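Local coordinates for pyruvate-formate lyase-activating enzyme (Bacteroides vulgatus ATCC 8482, PDB 3CAN), which is probably a radical SAM protein of the activating-enzyme kind, its modelled part an open sheet of parallel strands flanked by helices, at residues 32-40 against 51-61; 60-68 against 111-119. All coordinates share one frame; numbering follows the deposited sequence.

Contact 1 of 2, residues 32-40 against 51-61; sequences GIHRAVDTT and VMRNCELLLID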
ATOM      1  N   GLY A  32      12.755  16.234   5.003  1.00 15.81           N
ATOM      2  CA  GLY A  32      12.438  15.421   6.168  1.00 16.48           C
ATOM      3  C   GLY A  32      11.309  14.422   5.952  1.00 16.91           C
ATOM      4  O   GLY A  32      10.658  13.992   6.907  1.00 18.28           O
ATOM      5  N   ILE A  33      11.079  14.060   4.698  1.00 15.43           N
ATOM      6  CA  ILE A  33       9.995  13.178   4.327  1.00 15.51           C
ATOM      7  C   ILE A  33      10.537  11.740   4.349  1.00 14.70           C
ATOM      8  O   ILE A  33      11.615  11.476   3.813  1.00 14.96           O
ATOM      9  CB  ILE A  33       9.407  13.580   2.949  1.00 15.25           C
ATOM     10  CG1 ILE A  33       8.733  14.975   3.079  1.00 17.82           C
ATOM     11  CG2 ILE A  33       8.404  12.524   2.471  1.00 15.14           C
ATOM     12  CD1 ILE A  33       8.185  15.534   1.798  1.00 18.99           C
ATOM     13  N   HIS A  34       9.809  10.849   5.018  1.00 14.19           N
ATOM     14  CA  HIS A  34      10.172   9.413   5.079  1.00 13.85           C
ATOM     15  C   HIS A  34      10.073   8.802   3.698  1.00 13.64           C
ATOM     16  O   HIS A  34       9.135   9.102   2.945  1.00 13.79           O
ATOM     17  CB  HIS A  34       9.250   8.684   6.050  1.00 14.85           C
ATOM     18  CG  HIS A  34       9.522   7.218   6.192  1.00 15.73           C
ATOM     19  ND1 HIS A  34       9.093   6.282   5.272  1.00 19.18           N
ATOM     20  CD2 HIS A  34      10.127   6.521   7.187  1.00 19.15           C
ATOM     21  CE1 HIS A  34       9.462   5.078   5.673  1.00 19.84           C
ATOM     22  NE2 HIS A  34      10.076   5.195   6.839  1.00 17.69           N
ATOM     23  N   ARG A  35      11.041   7.944   3.366  1.00 12.56           N
ATOM     24  CA  ARG A  35      11.177   7.370   2.026  1.00 12.29           C
ATOM     25  C   ARG A  35      11.276   5.848   2.034  1.00 12.08           C
ATOM     26  O   ARG A  35      12.128   5.273   2.728  1.00 12.64           O
ATOM     27  CB  ARG A  35      12.440   7.924   1.362  1.00 11.77           C
ATOM     28  CG  ARG A  35      12.460   9.446   1.239  1.00 11.22           C
ATOM     29  CD  ARG A  35      13.870   9.969   1.133  1.00 12.57           C
ATOM     30  NE  ARG A  35      14.659   9.673   2.323  1.00 11.83           N
ATOM     31  CZ  ARG A  35      15.931  10.013   2.463  1.00 12.67           C
ATOM     32  NH1 ARG A  35      16.544  10.713   1.529  1.00 12.47           N
ATOM     33  NH2 ARG A  35      16.587   9.678   3.568  1.00 14.70           N
ATOM     34  N   ALA A  36      10.415   5.200   1.250  1.00 12.49           N
ATOM     35  CA  ALA A  36      10.450   3.742   1.065  1.00 12.79           C
ATOM     36  C   ALA A  36      10.567   3.456  -0.413  1.00 13.20           C
ATOM     37  O   ALA A  36       9.907   4.112  -1.215  1.00 13.09           O
ATOM     38  CB  ALA A  36       9.180   3.087   1.610  1.00 13.03           C
ATOM     39  N   VAL A  37      11.377   2.469  -0.767  1.00 13.59           N
ATOM     40  CA  VAL A  37      11.634   2.168  -2.177  1.00 13.46           C
ATOM     41  C   VAL A  37      11.543   0.663  -2.430  1.00 13.46           C
ATOM     42  O   VAL A  37      12.211  -0.131  -1.776  1.00 14.55           O
ATOM     43  CB  VAL A  37      13.009   2.649  -2.630  1.00 13.81           C
ATOM     44  CG1 VAL A  37      13.208   2.346  -4.117  1.00 14.72           C
ATOM     45  CG2 VAL A  37      13.188   4.171  -2.328  1.00 13.43           C
ATOM     46  N   ASP A  38      10.727   0.292  -3.399  1.00 14.44           N
ATOM     47  CA  ASP A  38      10.656  -1.081  -3.910  1.00 14.64           C
ATOM     48  C   ASP A  38      11.857  -1.359  -4.809  1.00 15.56           C
ATOM     49  O   ASP A  38      11.976  -0.764  -5.895  1.00 16.20           O
ATOM     50  CB  ASP A  38       9.342  -1.244  -4.673  1.00 14.49           C
ATOM     51  CG  ASP A  38       9.138  -2.625  -5.274  1.00 15.52           C
ATOM     52  OD1 ASP A  38      10.033  -3.492  -5.196  1.00 15.74           O
ATOM     53  OD2 ASP A  38       8.060  -2.817  -5.894  1.00 17.57           O
ATOM     54  N   THR A  39      12.758  -2.232  -4.362  1.00 15.82           N
ATOM     55  CA  THR A  39      13.978  -2.551  -5.097  1.00 16.32           C
ATOM     56  C   THR A  39      13.947  -3.985  -5.672  1.00 16.38           C
ATOM     57  O   THR A  39      14.982  -4.525  -6.085  1.00 17.25           O
ATOM     58  CB  THR A  39      15.230  -2.398  -4.205  1.00 16.60           C
ATOM     59  OG1 THR A  39      15.133  -3.291  -3.093  1.00 17.39           O
ATOM     60  CG2 THR A  39      15.380  -0.940  -3.703  1.00 16.89           C
ATOM     61  N   THR A  40      12.761  -4.580  -5.716  1.00 16.16           N
ATOM     62  CA  THR A  40      12.599  -5.958  -6.170  1.00 16.66           C
ATOM     63  C   THR A  40      13.381  -6.216  -7.457  1.00 17.68           C
ATOM     64  O   THR A  40      14.180  -7.155  -7.527  1.00 17.94           O
ATOM     65  CB  THR A  40      11.115  -6.298  -6.388  1.00 15.69           C
ATOM     66  OG1 THR A  40      10.352  -6.021  -5.195  1.00 15.29           O
ATOM     67  CG2 THR A  40      10.942  -7.767  -6.784  1.00 16.03           C
ATOM     68  N   VAL A  51      20.587   3.628  -3.361  1.00 17.64           N
ATOM     69  CA  VAL A  51      19.205   3.776  -2.876  1.00 17.70           C
ATOM     70  C   VAL A  51      19.165   3.690  -1.346  1.00 17.50           C
ATOM     71  O   VAL A  51      18.557   4.529  -0.689  1.00 16.80           O
ATOM     72  CB  VAL A  51      18.248   2.737  -3.492  1.00 17.77           C
ATOM     73  CG1 VAL A  51      16.899   2.742  -2.738  1.00 18.20           C
ATOM     74  CG2 VAL A  51      18.025   3.048  -4.985  1.00 18.28           C
HETATM   75  N   MSE A  52      19.862   2.714  -0.770  1.00 17.84           N
HETATM   76  CA  MSE A  52      19.921   2.594   0.694  1.00 17.96           C
HETATM   77  C   MSE A  52      20.513   3.834   1.382  1.00 18.03           C
HETATM   78  O   MSE A  52      20.100   4.196   2.474  1.00 18.54           O
HETATM   79  CB  MSE A  52      20.680   1.335   1.106  1.00 17.98           C
HETATM   80  CG  MSE A  52      19.922   0.053   0.865  1.00 18.34           C
HETATM   81 SE   MSE A  52      20.801  -1.502   1.652  0.80 21.13          SE
HETATM   82  CE  MSE A  52      22.292  -1.665   0.429  1.00 19.53           C
ATOM     83  N   ARG A  53      21.462   4.504   0.739  1.00 17.06           N
ATOM     84  CA  ARG A  53      22.009   5.725   1.299  1.00 17.39           C
ATOM     85  C   ARG A  53      21.005   6.884   1.313  1.00 16.89           C
ATOM     86  O   ARG A  53      21.220   7.885   2.011  1.00 16.46           O
ATOM     87  CB  ARG A  53      23.269   6.134   0.538  1.00 17.69           C
ATOM     88  CG  ARG A  53      24.465   5.282   0.875  1.00 19.62           C
ATOM     89  CD  ARG A  53      25.744   5.909   0.354  1.00 21.74           C
ATOM     90  NE  ARG A  53      25.976   5.537  -1.027  1.00 26.75           N
ATOM     91  CZ  ARG A  53      26.564   4.406  -1.421  1.00 27.12           C
ATOM     92  NH1 ARG A  53      26.704   4.158  -2.708  1.00 26.35           N
ATOM     93  NH2 ARG A  53      27.013   3.510  -0.546  1.00 30.86           N
ATOM     94  N   ASN A  54      19.903   6.737   0.575  1.00 15.26           N
ATOM     95  CA  ASN A  54      18.965   7.828   0.366  1.00 15.54           C
ATOM     96  C   ASN A  54      17.513   7.441   0.644  1.00 14.98           C
ATOM     97  O   ASN A  54      16.586   7.988   0.050  1.00 14.17           O
ATOM     98  CB  ASN A  54      19.130   8.368  -1.048  1.00 15.24           C
ATOM     99  CG  ASN A  54      20.508   8.988  -1.270  1.00 15.81           C
ATOM    100  OD1 ASN A  54      20.798  10.088  -0.774  1.00 16.78           O
ATOM    101  ND2 ASN A  54      21.368   8.273  -1.991  1.00 15.57           N
ATOM    102  N   CYS A  55      17.319   6.504   1.564  1.00 14.41           N
ATOM    103  CA  CYS A  55      15.964   6.203   2.016  1.00 14.48           C
ATOM    104  C   CYS A  55      15.986   5.568   3.383  1.00 14.34           C
ATOM    105  O   CYS A  55      17.058   5.311   3.943  1.00 14.48           O
ATOM    106  CB  CYS A  55      15.204   5.350   0.996  1.00 14.81           C
ATOM    107  SG  CYS A  55      15.713   3.614   0.911  1.00 15.55           S
ATOM    108  N   GLU A  56      14.796   5.352   3.924  1.00 14.18           N
ATOM    109  CA  GLU A  56      14.612   4.815   5.260  1.00 14.74           C
ATOM    110  C   GLU A  56      14.290   3.316   5.292  1.00 14.90           C
ATOM    111  O   GLU A  56      14.496   2.669   6.322  1.00 15.04           O
ATOM    112  CB  GLU A  56      13.487   5.572   5.962  1.00 14.87           C
ATOM    113  CG  GLU A  56      13.883   6.875   6.564  1.00 15.19           C
ATOM    114  CD  GLU A  56      14.232   7.950   5.562  1.00 16.94           C
ATOM    115  OE1 GLU A  56      13.558   8.099   4.525  1.00 13.48           O
ATOM    116  OE2 GLU A  56      15.181   8.696   5.839  1.00 17.85           O
ATOM    117  N   LEU A  57      13.760   2.770   4.191  1.00 15.11           N
ATOM    118  CA  LEU A  57      13.192   1.424   4.173  1.00 15.50           C
ATOM    119  C   LEU A  57      13.144   0.891   2.754  1.00 15.39           C
ATOM    120  O   LEU A  57      12.765   1.628   1.833  1.00 15.01           O
ATOM    121  CB  LEU A  57      11.754   1.483   4.707  1.00 16.06           C
ATOM    122  CG  LEU A  57      10.949   0.201   4.765  1.00 16.51           C
ATOM    123  CD1 LEU A  57      11.566  -0.759   5.795  1.00 19.04           C
ATOM    124  CD2 LEU A  57       9.473   0.504   5.117  1.00 17.35           C
ATOM    125  N   LEU A  58      13.518  -0.377   2.574  1.00 14.64           N
ATOM    126  CA  LEU A  58      13.344  -1.041   1.294  1.00 15.07           C
ATOM    127  C   LEU A  58      12.145  -1.970   1.364  1.00 14.66           C
ATOM    128  O   LEU A  58      11.842  -2.543   2.419  1.00 14.05           O
ATOM    129  CB  LEU A  58      14.578  -1.857   0.899  1.00 15.63           C
ATOM    130  CG  LEU A  58      15.905  -1.158   0.612  1.00 16.36           C
ATOM    131  CD1 LEU A  58      16.827  -2.075  -0.177  1.00 16.15           C
ATOM    132  CD2 LEU A  58      15.746   0.211  -0.084  1.00 15.58           C
ATOM    133  N   LEU A  59      11.470  -2.112   0.230  1.00 14.61           N
ATOM    134  CA  LEU A  59      10.339  -3.018   0.070  1.00 15.40           C
ATOM    135  C   LEU A  59      10.714  -4.000  -1.021  1.00 15.89           C
ATOM    136  O   LEU A  59      11.164  -3.595  -2.088  1.00 15.60           O
ATOM    137  CB  LEU A  59       9.085  -2.241  -0.358  1.00 15.99           C
ATOM    138  CG  LEU A  59       8.749  -0.997   0.464  1.00 16.49           C
ATOM    139  CD1 LEU A  59       7.628  -0.205  -0.196  1.00 17.60           C
ATOM    140  CD2 LEU A  59       8.379  -1.387   1.906  1.00 17.15           C
ATOM    141  N   ILE A  60      10.578  -5.293  -0.757  1.00 15.24           N
ATOM    142  CA  ILE A  60      10.841  -6.286  -1.799  1.00 15.66           C
ATOM    143  C   ILE A  60       9.724  -7.312  -1.833  1.00 14.90           C
ATOM    144  O   ILE A  60       9.331  -7.827  -0.783  1.00 13.99           O
ATOM    145  CB  ILE A  60      12.205  -7.002  -1.588  1.00 15.81           C
ATOM    146  CG1 ILE A  60      13.345  -5.986  -1.557  1.00 17.22           C
ATOM    147  CG2 ILE A  60      12.454  -8.012  -2.704  1.00 15.84           C
ATOM    148  CD1 ILE A  60      14.703  -6.534  -1.073  1.00 17.97           C
ATOM    149  N   ASP A  61       9.237  -7.619  -3.038  1.00 14.71           N
ATOM    150  CA  ASP A  61       8.227  -8.654  -3.243  1.00 15.88           C
ATOM    151  C   ASP A  61       8.928 -10.006  -3.359  1.00 16.17           C
ATOM    152  O   ASP A  61       9.930 -10.128  -4.063  1.00 16.19           O
ATOM    153  CB  ASP A  61       7.449  -8.425  -4.542  1.00 16.99           C
ATOM    154  CG  ASP A  61       6.525  -7.242  -4.480  1.00 19.69           C
ATOM    155  OD1 ASP A  61       6.370  -6.638  -3.407  1.00 20.22           O
ATOM    156  OD2 ASP A  61       5.952  -6.909  -5.536  1.00 23.57           O
TER
HETATM  157  O   HOH W   1      13.844  11.399   5.381  1.00 24.81           O
HETATM  158  O   HOH W   2      19.378  11.391   1.169  1.00 23.00           O
HETATM  159  O   HOH W   3      19.542  10.137   3.737  1.00 49.24           O
HETATM  160  O   HOH W   4       6.960  -4.908  -7.063  1.00 44.34           O
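Bends at chi3 of Arg35 (-62°) and at chi2 of Glu56 (69°) turn the guanidinium and the carboxylate onto each other beside the start of two parallel strands. The grip is side-on: NE of Arg35 meets OE1 of Glu56 at 2.9 Å and NH2 of Arg35 meets OE2 of Glu56 at 2.8 Å, both on syn sides, with the two planes 23° apart. OE1 also takes the backbone N of Arg35 on its anti side, so OE1 takes two N-H groups of Arg35 and the carboxylate three in all, which holds its rotation. Asn54 O lies over one guanidinium face, and CB of Glu56 packs over the His34 ring, 3.9 Å from its centroid, as a CH-pi contact.

Beyond this salt bridge the strands 35-38 and 57-61 pair in parallel register, Val37 N to Leu57 O at 3.1 Å and Leu59 N to Val37 O at 2.9 Å. Val37 and Val51 meet tip to tip, CB of Val37 lying 3.9 Å from CG1 of Val51. At the far end Asp38 OD1 accepts from the backbone N of Thr40, an Asx turn, and also from the Thr40 hydroxyl, and OG1 of Thr40 accepts from Asp61 N at 2.9 Å in a nearly straight bond.

The pair closes a beta-alpha-beta unit through helix 45-53. Strand 6-10 flanks 35-38 and strand 95-101 flanks 57-61, while helix 18-30 packs on Val37 and Val51, and helix 79-90 on Leu58 and Ile60.

Contact 2 of 2, residues 60-68 against 111-119; sequences IDLKSMDST and NIKLSAEFL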
ATOM      1  N   ILE A  60      10.578  -5.293  -0.757  1.00 15.24           N
ATOM      2  CA  ILE A  60      10.841  -6.286  -1.799  1.00 15.66           C
ATOM      3  C   ILE A  60       9.724  -7.312  -1.833  1.00 14.90           C
ATOM      4  O   ILE A  60       9.331  -7.827  -0.783  1.00 13.99           O
ATOM      5  CB  ILE A  60      12.205  -7.002  -1.588  1.00 15.81           C
ATOM      6  CG1 ILE A  60      13.345  -5.986  -1.557  1.00 17.22           C
ATOM      7  CG2 ILE A  60      12.454  -8.012  -2.704  1.00 15.84           C
ATOM      8  CD1 ILE A  60      14.703  -6.534  -1.073  1.00 17.97           C
ATOM      9  N   ASP A  61       9.237  -7.619  -3.038  1.00 14.71           N
ATOM     10  CA  ASP A  61       8.227  -8.654  -3.243  1.00 15.88           C
ATOM     11  C   ASP A  61       8.928 -10.006  -3.359  1.00 16.17           C
ATOM     12  O   ASP A  61       9.930 -10.128  -4.063  1.00 16.19           O
ATOM     13  CB  ASP A  61       7.449  -8.425  -4.542  1.00 16.99           C
ATOM     14  CG  ASP A  61       6.525  -7.242  -4.480  1.00 19.69           C
ATOM     15  OD1 ASP A  61       6.370  -6.638  -3.407  1.00 20.22           O
ATOM     16  OD2 ASP A  61       5.952  -6.909  -5.536  1.00 23.57           O
ATOM     17  N   LEU A  62       8.384 -11.012  -2.685  1.00 15.77           N
ATOM     18  CA  LEU A  62       8.857 -12.386  -2.836  1.00 15.58           C
ATOM     19  C   LEU A  62       7.684 -13.263  -3.272  1.00 15.47           C
ATOM     20  O   LEU A  62       7.057 -13.941  -2.466  1.00 15.34           O
ATOM     21  CB  LEU A  62       9.456 -12.867  -1.524  1.00 15.60           C
ATOM     22  CG  LEU A  62      10.129 -14.232  -1.513  1.00 16.45           C
ATOM     23  CD1 LEU A  62      11.237 -14.264  -2.573  1.00 18.50           C
ATOM     24  CD2 LEU A  62      10.672 -14.534  -0.121  1.00 17.30           C
ATOM     25  N   LYS A  63       7.383 -13.216  -4.566  0.50 15.66           N
ATOM     26  CA  LYS A  63       6.188 -13.870  -5.107  0.50 15.94           C
ATOM     27  C   LYS A  63       6.288 -15.389  -5.086  0.50 15.65           C
ATOM     28  O   LYS A  63       5.291 -16.079  -4.836  0.50 15.78           O
ATOM     29  CB  LYS A  63       5.876 -13.363  -6.521  0.50 16.31           C
ATOM     30  CG  LYS A  63       4.943 -12.156  -6.528  0.50 17.82           C
ATOM     31  CD  LYS A  63       4.575 -11.705  -7.941  0.50 17.82           C
ATOM     32  CE  LYS A  63       5.339 -10.443  -8.345  0.50 19.95           C
ATOM     33  NZ  LYS A  63       5.309 -10.166  -9.813  0.50 18.77           N
ATOM     34  N   SER A  64       7.484 -15.918  -5.323  1.00 15.47           N
ATOM     35  CA  SER A  64       7.677 -17.369  -5.295  1.00 15.35           C
ATOM     36  C   SER A  64       9.134 -17.726  -5.177  1.00 15.25           C
ATOM     37  O   SER A  64       9.986 -17.063  -5.767  1.00 15.33           O
ATOM     38  CB  SER A  64       7.140 -18.044  -6.567  1.00 14.97           C
ATOM     39  OG  SER A  64       7.237 -19.457  -6.434  1.00 15.34           O
HETATM   40  N   MSE A  65       9.403 -18.811  -4.458  1.00 15.74           N
HETATM   41  CA  MSE A  65      10.733 -19.410  -4.445  1.00 16.52           C
HETATM   42  C   MSE A  65      10.967 -20.279  -5.687  1.00 17.13           C
HETATM   43  O   MSE A  65      12.102 -20.644  -5.985  1.00 17.29           O
HETATM   44  CB  MSE A  65      10.923 -20.248  -3.196  1.00 16.47           C
HETATM   45  CG  MSE A  65      10.938 -19.461  -1.916  1.00 16.66           C
HETATM   46 SE   MSE A  65      12.315 -18.064  -1.810  0.80 19.69          SE
HETATM   47  CE  MSE A  65      13.917 -19.194  -1.818  1.00 19.59           C
ATOM     48  N   ASP A  66       9.889 -20.600  -6.394  1.00 16.96           N
ATOM     49  CA  ASP A  66       9.948 -21.340  -7.658  1.00 17.49           C
ATOM     50  C   ASP A  66      10.159 -20.359  -8.800  1.00 17.80           C
ATOM     51  O   ASP A  66       9.267 -19.567  -9.125  1.00 17.54           O
ATOM     52  CB  ASP A  66       8.638 -22.121  -7.824  1.00 17.29           C
ATOM     53  CG  ASP A  66       8.628 -23.039  -9.031  1.00 17.28           C
ATOM     54  OD1 ASP A  66       9.267 -22.743 -10.052  1.00 17.29           O
ATOM     55  OD2 ASP A  66       7.935 -24.070  -8.946  1.00 19.01           O
ATOM     56  N   SER A  67      11.352 -20.375  -9.398  1.00 18.62           N
ATOM     57  CA  SER A  67      11.684 -19.405 -10.459  1.00 19.08           C
ATOM     58  C   SER A  67      10.783 -19.529 -11.692  1.00 20.00           C
ATOM     59  O   SER A  67      10.533 -18.547 -12.385  1.00 20.07           O
ATOM     60  CB  SER A  67      13.147 -19.514 -10.878  1.00 19.80           C
ATOM     61  OG  SER A  67      13.558 -18.346 -11.573  1.00 20.25           O
ATOM     62  N   THR A  68      10.284 -20.733 -11.942  1.00 19.78           N
ATOM     63  CA  THR A  68       9.370 -20.976 -13.061  1.00 20.27           C
ATOM     64  C   THR A  68       8.017 -20.311 -12.806  1.00 21.17           C
ATOM     65  O   THR A  68       7.469 -19.632 -13.698  1.00 21.91           O
ATOM     66  CB  THR A  68       9.231 -22.470 -13.322  1.00 20.12           C
ATOM     67  OG1 THR A  68      10.528 -23.002 -13.631  1.00 19.55           O
ATOM     68  CG2 THR A  68       8.267 -22.739 -14.500  1.00 19.33           C
ATOM     69  N   ASN A 111       6.154 -23.741  -0.739  1.00 17.43           N
ATOM     70  CA  ASN A 111       6.676 -22.415  -1.075  1.00 17.46           C
ATOM     71  C   ASN A 111       6.868 -21.523   0.137  1.00 17.14           C
ATOM     72  O   ASN A 111       7.869 -20.807   0.245  1.00 16.71           O
ATOM     73  CB  ASN A 111       5.779 -21.679  -2.055  1.00 17.77           C
ATOM     74  CG  ASN A 111       6.369 -20.356  -2.458  1.00 16.99           C
ATOM     75  OD1 ASN A 111       7.456 -20.316  -3.037  1.00 17.03           O
ATOM     76  ND2 ASN A 111       5.670 -19.251  -2.124  1.00 17.25           N
ATOM     77  N   ILE A 112       5.906 -21.552   1.048  1.00 17.40           N
ATOM     78  CA  ILE A 112       5.972 -20.698   2.225  1.00 16.82           C
ATOM     79  C   ILE A 112       7.087 -21.153   3.155  1.00 16.29           C
ATOM     80  O   ILE A 112       7.804 -20.323   3.706  1.00 15.73           O
ATOM     81  CB  ILE A 112       4.609 -20.615   2.946  1.00 17.02           C
ATOM     82  CG1 ILE A 112       3.543 -20.048   1.988  1.00 17.55           C
ATOM     83  CG2 ILE A 112       4.705 -19.773   4.209  1.00 17.96           C
ATOM     84  CD1 ILE A 112       3.848 -18.654   1.423  1.00 17.31           C
ATOM     85  N   LYS A 113       7.267 -22.466   3.309  1.00 15.95           N
ATOM     86  CA  LYS A 113       8.396 -22.974   4.093  1.00 15.82           C
ATOM     87  C   LYS A 113       9.745 -22.621   3.463  1.00 15.33           C
ATOM     88  O   LYS A 113      10.659 -22.188   4.168  1.00 14.26           O
ATOM     89  CB  LYS A 113       8.291 -24.487   4.348  1.00 16.28           C
ATOM     90  CG  LYS A 113       7.189 -24.865   5.356  1.00 17.25           C
ATOM     91  CD  LYS A 113       7.142 -26.357   5.593  1.00 17.77           C
ATOM     92  CE  LYS A 113       6.159 -26.680   6.689  1.00 19.77           C
ATOM     93  NZ  LYS A 113       6.062 -28.157   6.923  1.00 21.49           N
ATOM     94  N   LEU A 114       9.872 -22.768   2.148  1.00 14.65           N
ATOM     95  CA  LEU A 114      11.134 -22.420   1.471  1.00 14.88           C
ATOM     96  C   LEU A 114      11.414 -20.930   1.641  1.00 14.74           C
ATOM     97  O   LEU A 114      12.554 -20.522   1.859  1.00 14.79           O
ATOM     98  CB  LEU A 114      11.067 -22.787  -0.012  1.00 14.87           C
ATOM     99  CG  LEU A 114      11.087 -24.291  -0.306  1.00 14.87           C
ATOM    100  CD1 LEU A 114      10.856 -24.496  -1.815  1.00 16.70           C
ATOM    101  CD2 LEU A 114      12.391 -24.964   0.187  1.00 13.60           C
ATOM    102  N   SER A 115      10.355 -20.125   1.549  1.00 14.91           N
ATOM    103  CA  SER A 115      10.453 -18.681   1.754  1.00 14.83           C
ATOM    104  C   SER A 115      10.939 -18.360   3.168  1.00 14.57           C
ATOM    105  O   SER A 115      11.842 -17.543   3.360  1.00 14.36           O
ATOM    106  CB  SER A 115       9.093 -18.009   1.504  1.00 15.28           C
ATOM    107  OG  SER A 115       8.651 -18.158   0.158  1.00 15.60           O
ATOM    108  N   ALA A 116      10.342 -19.019   4.155  1.00 14.76           N
ATOM    109  CA  ALA A 116      10.705 -18.817   5.553  1.00 14.98           C
ATOM    110  C   ALA A 116      12.159 -19.220   5.814  1.00 14.44           C
ATOM    111  O   ALA A 116      12.894 -18.525   6.503  1.00 14.09           O
ATOM    112  CB  ALA A 116       9.759 -19.609   6.457  1.00 15.48           C
ATOM    113  N   GLU A 117      12.568 -20.352   5.256  1.00 14.41           N
ATOM    114  CA  GLU A 117      13.924 -20.848   5.428  1.00 14.37           C
ATOM    115  C   GLU A 117      14.954 -19.919   4.821  1.00 14.16           C
ATOM    116  O   GLU A 117      16.005 -19.684   5.416  1.00 14.67           O
ATOM    117  CB  GLU A 117      14.043 -22.253   4.845  1.00 14.06           C
ATOM    118  CG  GLU A 117      13.289 -23.277   5.664  1.00 14.13           C
ATOM    119  CD  GLU A 117      13.182 -24.661   5.059  1.00 14.60           C
ATOM    120  OE1 GLU A 117      13.808 -24.967   4.012  1.00 13.76           O
ATOM    121  OE2 GLU A 117      12.468 -25.491   5.685  1.00 13.86           O
ATOM    122  N   PHE A 118      14.640 -19.357   3.662  1.00 14.43           N
ATOM    123  CA  PHE A 118      15.519 -18.384   3.032  1.00 13.97           C
ATOM    124  C   PHE A 118      15.654 -17.143   3.924  1.00 14.17           C
ATOM    125  O   PHE A 118      16.755 -16.747   4.305  1.00 14.36           O
ATOM    126  CB  PHE A 118      14.982 -18.047   1.650  1.00 14.28           C
ATOM    127  CG  PHE A 118      15.633 -16.864   1.022  1.00 13.02           C
ATOM    128  CD1 PHE A 118      16.942 -16.912   0.594  1.00 14.30           C
ATOM    129  CD2 PHE A 118      14.920 -15.690   0.850  1.00 14.17           C
ATOM    130  CE1 PHE A 118      17.533 -15.811   0.012  1.00 14.83           C
ATOM    131  CE2 PHE A 118      15.496 -14.590   0.275  1.00 13.88           C
ATOM    132  CZ  PHE A 118      16.821 -14.636  -0.130  1.00 14.68           C
ATOM    133  N   LEU A 119      14.522 -16.569   4.296  1.00 14.33           N
ATOM    134  CA  LEU A 119      14.518 -15.328   5.064  1.00 14.27           C
ATOM    135  C   LEU A 119      15.139 -15.500   6.447  1.00 14.47           C
ATOM    136  O   LEU A 119      15.906 -14.637   6.914  1.00 14.71           O
ATOM    137  CB  LEU A 119      13.090 -14.767   5.156  1.00 13.78           C
ATOM    138  CG  LEU A 119      12.458 -14.321   3.825  1.00 13.75           C
ATOM    139  CD1 LEU A 119      10.990 -13.983   4.021  1.00 13.78           C
ATOM    140  CD2 LEU A 119      13.216 -13.129   3.217  1.00 14.22           C
TER
HETATM  141  O   HOH W   5       7.200 -16.741  -1.954  1.00 21.78           O
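Asn111 OD1 receives the backbone N of Met65 at 2.8 Å, the one direct hydrogen bond between residues 60-68 and 111-119. Its geometry is good on both sides: the N-H points at the oxygen with an angle of 169°, and the donor lies in the carbonyl plane of the amide. Asn111 CG stands anti to the backbone N (chi1 -176°), which swings the amide out from the helix to the loop.

The amide's other end is held too. A water accepts from Asn111 ND2 and donates to Leu62 O, each at 2.9 Å, and it also donates to Ser115 OG; Asn106 O is a further acceptor for ND2. Ser115 OG in turn donates to Asn111 O, reaching it from the face opposite to that used by Ser115 N.

Met65 lies along the helix, bent at chi2 and chi3. Its CG comes 3.8 Å from CB of Leu114, and CE is 3.8 Å from CB of Phe118. The selenium of this selenomethionine sits 5.1 Å from the Phe118 ring centroid, 39° off the normal, an oblique Met-aromatic contact. Deeper in, Leu62 CD2 touches Leu119 CD1 at 4.2 Å, and Leu82 of helix 79-90 packs on Leu62, Met65 and Phe118.

With one end bonded to the loop backbone and the other to water and Asn106, the amide's rotation is fixed, so the loop is anchored by direction-specific bonds at Asn111 and by nonpolar packing at Met65.

Overall arrangement
Both contacts use strand 57-61, sharing Ile60 and Asp61, yet their centres stand about 21 Å apart on opposite sides of the chain's centre. Contact 1 is the more buried and larger, 813 Å² against 344 Å², and lies in the sheet itself, where neighbouring strands are joined by regular backbone bonds and a charged pair lies where the two strands begin. Contact 2 is partly buried and follows in series: the chain leaves the same strand and its loop meets a helix more than forty residues on. There the backbone pairing is replaced by a side-chain amide, a bridging water and nonpolar packing. Helix 79-90 touches side chains of both.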